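Local coordinates for CG8862 (Drosophila melanogaster, PDB 3ISM), which probably cleaves DNA and RNA as a magnesium-dependent mitochondrial endonuclease of the DNA/RNA non-specific family, and is bound here to its protein inhibitor, at residues R48-V53 / S122-P126; R86-Y92 / I179-V184. All blocks are in the same frame, centred on the assembly; numbering follows the deposited sequence.

Contact 1. Residues R48-V53 / S122-P126; sequences RVPHWV and SNMAP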
# COMPACT_ATOMS: atom_id res chain seq x y z
N ARG B 48 2.88 -8.50 -3.95
CA ARG B 48 3.32 -9.61 -4.81
C ARG B 48 3.41 -9.22 -6.30
O ARG B 48 3.18 -10.05 -7.18
CB ARG B 48 2.46 -10.88 -4.60
CG ARG B 48 2.77 -11.70 -3.32
CD ARG B 48 2.32 -11.00 -2.07
NE ARG B 48 1.69 -11.87 -1.07
CZ ARG B 48 1.87 -11.74 0.24
NH1 ARG B 48 2.69 -10.82 0.72
NH2 ARG B 48 1.23 -12.55 1.09
N VAL B 49 3.76 -7.94 -6.54
CA VAL B 49 3.98 -7.36 -7.88
C VAL B 49 5.12 -6.33 -7.76
O VAL B 49 5.54 -6.03 -6.66
CB VAL B 49 2.69 -6.64 -8.43
CG1 VAL B 49 1.51 -7.59 -8.49
CG2 VAL B 49 2.33 -5.42 -7.59
N PRO B 50 5.64 -5.80 -8.90
CA PRO B 50 6.64 -4.74 -8.71
C PRO B 50 6.08 -3.46 -8.06
O PRO B 50 4.91 -3.16 -8.19
CB PRO B 50 7.07 -4.41 -10.15
CG PRO B 50 6.73 -5.62 -10.95
CD PRO B 50 5.46 -6.15 -10.32
N HIS B 51 6.93 -2.72 -7.34
CA HIS B 51 6.67 -1.29 -7.15
C HIS B 51 6.89 -0.60 -8.50
O HIS B 51 6.10 0.23 -8.89
CB HIS B 51 7.64 -0.67 -6.16
CG HIS B 51 7.42 -1.08 -4.73
ND1 HIS B 51 6.30 -0.72 -4.01
CD2 HIS B 51 8.22 -1.76 -3.87
CE1 HIS B 51 6.41 -1.17 -2.77
NE2 HIS B 51 7.56 -1.82 -2.66
N TRP B 52 7.99 -0.92 -9.17
CA TRP B 52 8.36 -0.30 -10.45
C TRP B 52 9.38 -1.17 -11.18
O TRP B 52 10.05 -2.03 -10.56
CB TRP B 52 8.93 1.13 -10.27
CG TRP B 52 10.08 1.28 -9.28
CD1 TRP B 52 9.99 1.65 -7.98
CD2 TRP B 52 11.48 1.09 -9.54
NE1 TRP B 52 11.23 1.68 -7.39
CE2 TRP B 52 12.17 1.35 -8.33
CE3 TRP B 52 12.22 0.71 -10.66
CZ2 TRP B 52 13.56 1.23 -8.22
CZ3 TRP B 52 13.62 0.60 -10.55
CH2 TRP B 52 14.26 0.85 -9.33
N VAL B 53 9.48 -0.98 -12.49
CA VAL B 53 10.63 -1.47 -13.23
C VAL B 53 11.24 -0.28 -14.00
O VAL B 53 10.55 0.72 -14.24
CB VAL B 53 10.28 -2.61 -14.21
CG1 VAL B 53 9.71 -3.81 -13.49
CG2 VAL B 53 9.31 -2.12 -15.29
N SER B 122 7.77 -12.21 -10.87
CA SER B 122 8.04 -10.98 -10.13
C SER B 122 7.99 -9.74 -11.01
O SER B 122 7.91 -8.63 -10.49
CB SER B 122 9.38 -11.05 -9.40
OG SER B 122 10.42 -11.36 -10.28
N ASN B 123 8.02 -9.93 -12.33
CA ASN B 123 7.89 -8.83 -13.30
C ASN B 123 6.42 -8.66 -13.73
O ASN B 123 6.11 -7.82 -14.57
CB ASN B 123 8.83 -9.04 -14.50
CG ASN B 123 8.76 -7.89 -15.55
OD1 ASN B 123 8.82 -6.70 -15.20
ND2 ASN B 123 8.64 -8.26 -16.83
N MET B 124 5.52 -9.44 -13.12
CA MET B 124 4.12 -9.47 -13.53
C MET B 124 3.19 -8.79 -12.56
O MET B 124 3.43 -8.78 -11.35
CB MET B 124 3.63 -10.92 -13.72
CG MET B 124 4.45 -11.73 -14.68
SD MET B 124 4.31 -11.09 -16.35
CE MET B 124 5.88 -11.61 -16.99
N ALA B 125 2.11 -8.22 -13.10
CA ALA B 125 0.96 -7.79 -12.31
C ALA B 125 -0.31 -8.16 -13.04
O ALA B 125 -0.33 -8.23 -14.28
CB ALA B 125 0.99 -6.28 -12.01
N PRO B 126 -1.38 -8.46 -12.28
CA PRO B 126 -2.66 -8.80 -12.90
C PRO B 126 -3.17 -7.64 -13.73
O PRO B 126 -3.35 -6.53 -13.23
CB PRO B 126 -3.59 -9.08 -11.70
CG PRO B 126 -2.65 -9.50 -10.62
CD PRO B 126 -1.44 -8.60 -10.82
O HOH W 1 2.90 -11.00 -9.69
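With chi1 at -58°, Val49 sets CG1 anti to its own carbonyl carbon, and this methyl makes the apolar contact with strand 124-127. CG1 lies 3.8 Å from Ala125 CB and 3.9 Å from Pro126 CD, so it is shared by two consecutive residues. Asn123 also depends on its torsion: its CB leaves the backbone away from 48-53, but CG stands anti to the backbone N (chi1 -179°), and OD1 comes within 3.5 Å of Val53 CG1, the two side chains crossing at about a right angle. The amide is fixed from elsewhere, ND2 bonding to Thr118 O and Ala103 O. Between these points the Pro50 ring rests on backbone oxygens, CG 3.3 Å from Ser122 O and CD 3.5 Å from Met124 O. A water bridges two carbonyls, 2.7 Å from Arg48 O and 2.8 Å from Met124 O, although other acceptors also compete for its protons. With no direct hydrogen bond and end-to-end directions 104° apart, the segments are not paired as strands: a strand of the large mixed sheet passes across strand 124-127, whose own partner is strand 98-101. Met124 leaves the backbone pointing away from 48-53, and its side chain packs on His101, the predicted proton acceptor, and lies about 7 Å from a bound magnesium ion, consistent with the beta-beta-alpha metal finger of His-Me finger nucleases.

Contact 2. Residues R86-Y92 / I179-V184; sequences RSQNTDY and IGANTV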
# COMPACT_ATOMS: atom_id res chain seq x y z
N ARG B 86 6.25 -14.64 -3.07
CA ARG B 86 6.25 -14.99 -4.49
C ARG B 86 4.85 -15.13 -5.05
O ARG B 86 4.03 -15.85 -4.49
CB ARG B 86 6.87 -16.34 -4.70
CG ARG B 86 8.33 -16.34 -4.90
CD ARG B 86 8.83 -17.77 -4.95
NE ARG B 86 10.08 -17.88 -4.22
CZ ARG B 86 10.71 -19.02 -3.98
NH1 ARG B 86 10.21 -20.16 -4.42
NH2 ARG B 86 11.85 -18.99 -3.31
N SER B 87 4.58 -14.48 -6.18
CA SER B 87 3.42 -14.88 -6.97
C SER B 87 3.71 -16.19 -7.72
O SER B 87 4.88 -16.48 -8.07
CB SER B 87 2.97 -13.78 -7.93
OG SER B 87 4.04 -13.36 -8.76
N GLN B 88 2.65 -16.97 -7.93
CA GLN B 88 2.74 -18.24 -8.61
C GLN B 88 1.72 -18.29 -9.74
O GLN B 88 0.71 -17.58 -9.71
CB GLN B 88 2.48 -19.39 -7.62
CG GLN B 88 3.50 -19.46 -6.46
CD GLN B 88 4.85 -20.06 -6.88
OE1 GLN B 88 4.96 -20.70 -7.93
NE2 GLN B 88 5.87 -19.86 -6.06
N ASN B 89 1.99 -19.11 -10.75
CA ASN B 89 1.01 -19.36 -11.81
C ASN B 89 -0.38 -19.74 -11.28
O ASN B 89 -1.39 -19.27 -11.81
CB ASN B 89 1.52 -20.39 -12.83
CG ASN B 89 2.55 -19.81 -13.78
OD1 ASN B 89 2.46 -18.64 -14.18
ND2 ASN B 89 3.54 -20.61 -14.15
N THR B 90 -0.42 -20.52 -10.19
CA THR B 90 -1.69 -20.85 -9.51
C THR B 90 -2.53 -19.64 -9.12
O THR B 90 -3.76 -19.70 -9.15
CB THR B 90 -1.50 -21.75 -8.25
OG1 THR B 90 -0.59 -21.12 -7.32
CG2 THR B 90 -0.98 -23.11 -8.63
N ASP B 91 -1.89 -18.52 -8.77
CA ASP B 91 -2.59 -17.30 -8.38
C ASP B 91 -3.37 -16.64 -9.51
O ASP B 91 -4.42 -16.03 -9.28
CB ASP B 91 -1.61 -16.27 -7.81
CG ASP B 91 -0.94 -16.75 -6.52
OD1 ASP B 91 -1.66 -17.19 -5.60
OD2 ASP B 91 0.31 -16.64 -6.42
N TYR B 92 -2.83 -16.75 -10.72
CA TYR B 92 -3.35 -16.08 -11.92
C TYR B 92 -4.33 -16.96 -12.70
O TYR B 92 -5.16 -16.43 -13.46
CB TYR B 92 -2.20 -15.74 -12.87
CG TYR B 92 -1.41 -14.54 -12.47
CD1 TYR B 92 -0.30 -14.66 -11.63
CD2 TYR B 92 -1.76 -13.27 -12.91
CE1 TYR B 92 0.44 -13.54 -11.25
CE2 TYR B 92 -1.02 -12.15 -12.54
CZ TYR B 92 0.07 -12.30 -11.71
OH TYR B 92 0.80 -11.19 -11.35
N ILE B 179 -5.79 -11.65 -5.77
CA ILE B 179 -6.09 -12.96 -6.34
C ILE B 179 -5.20 -14.10 -5.81
O ILE B 179 -4.02 -13.91 -5.54
CB ILE B 179 -6.08 -12.92 -7.90
CG1 ILE B 179 -4.72 -12.46 -8.43
CG2 ILE B 179 -7.20 -12.01 -8.42
CD1 ILE B 179 -4.56 -12.57 -9.97
N GLY B 180 -5.79 -15.28 -5.69
CA GLY B 180 -5.07 -16.50 -5.34
C GLY B 180 -4.71 -16.59 -3.88
O GLY B 180 -4.85 -15.61 -3.12
N ALA B 181 -4.22 -17.76 -3.48
CA ALA B 181 -3.73 -18.00 -2.11
C ALA B 181 -2.63 -17.03 -1.72
O ALA B 181 -2.51 -16.68 -0.56
CB ALA B 181 -3.25 -19.45 -1.95
N ASN B 182 -1.86 -16.55 -2.68
CA ASN B 182 -0.80 -15.59 -2.37
C ASN B 182 -1.26 -14.14 -2.38
O ASN B 182 -0.45 -13.25 -2.23
CB ASN B 182 0.43 -15.81 -3.25
CG ASN B 182 1.06 -17.19 -3.02
OD1 ASN B 182 1.33 -17.56 -1.89
ND2 ASN B 182 1.27 -17.95 -4.10
N THR B 183 -2.56 -13.93 -2.51
CA THR B 183 -3.16 -12.60 -2.49
C THR B 183 -2.38 -11.59 -3.34
O THR B 183 -1.89 -10.59 -2.84
CB THR B 183 -3.38 -12.07 -1.05
OG1 THR B 183 -2.12 -11.84 -0.43
CG2 THR B 183 -4.17 -13.10 -0.20
N VAL B 184 -2.27 -11.88 -4.63
CA VAL B 184 -1.60 -10.97 -5.56
C VAL B 184 -2.52 -9.77 -5.84
O VAL B 184 -3.67 -9.96 -6.23
CB VAL B 184 -1.17 -11.71 -6.85
CG1 VAL B 184 -0.43 -10.75 -7.84
CG2 VAL B 184 -0.28 -12.88 -6.50
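Asp91 can be followed outward against the loop 179-184, beginning at CB, which packs 3.9 Å from Val184 CG2. With chi1 at -64°, CG lies beside the backbone N and meets Asn182, 3.5 Å from its ND2, and the two carboxylate oxygens divide the work. OD1 accepts the backbone N-H of Asn182 at 3.0 Å, from the syn side but 34° out of the carboxylate plane. OD2 takes Asn182 ND2 at 2.8 Å on its syn lone pair, with the acceptor almost exactly in the amide plane although the two flat groups stand 76° apart. The same OD2 is gripped again from its anti side by the backbone N of Gln88, also at 2.8 Å, which ties the carboxylate to its own segment. Replacing Asp91 with an alanine would probably leave Asn182 N, Asn182 ND2 and Gln88 N without this acceptor and the Asn182 amide freer to turn. The recipient loop is a type I turn from Gly180 to Thr183, closed by Thr183 N to Gly180 O and followed by a G1 beta bulge in which Thr183 and Val184 both face Ile179, so it is the tip of the hairpin formed by strands 172-179 and 184-185. Gly180, at a positive phi, lets Asp91 OD1 come within 3.5 Å of its CA. Beyond the polar grip the contact turns apolar: Ile179 CD1 lies over a face of the Tyr92 ring, 4.1 Å from CD2. Val184 splits its methyls, CG1 standing oblique to the Tyr92 ring, 3.7 Å from OH, and CG2 meeting Ser87 CB. Phe286 of the CG4930 chain also packs on Tyr92.

Contact 1 is wholly buried, its centre about 8 Å from the centre of the chain, whereas contact 2 is only partly buried and its centre lies about 20 Å out, near the CG4930 chain. Their chemistry follows this placement: contact 1 has methyls and a proline ring against backbone oxygens and small apolar side chains, with one bridging water, while contact 2 depends on a buried carboxylate bonded to a turn, beside an apolar patch. With centres about 12 Å apart, the two adjoin. Arg48 NE probably bonds to Asn182 O, and strand 124-127, which 48-53 crosses in contact 1, also packs on Tyr92 of contact 2. Val184 touches Val49 and Pro126, making strand 184-185 a second joining element.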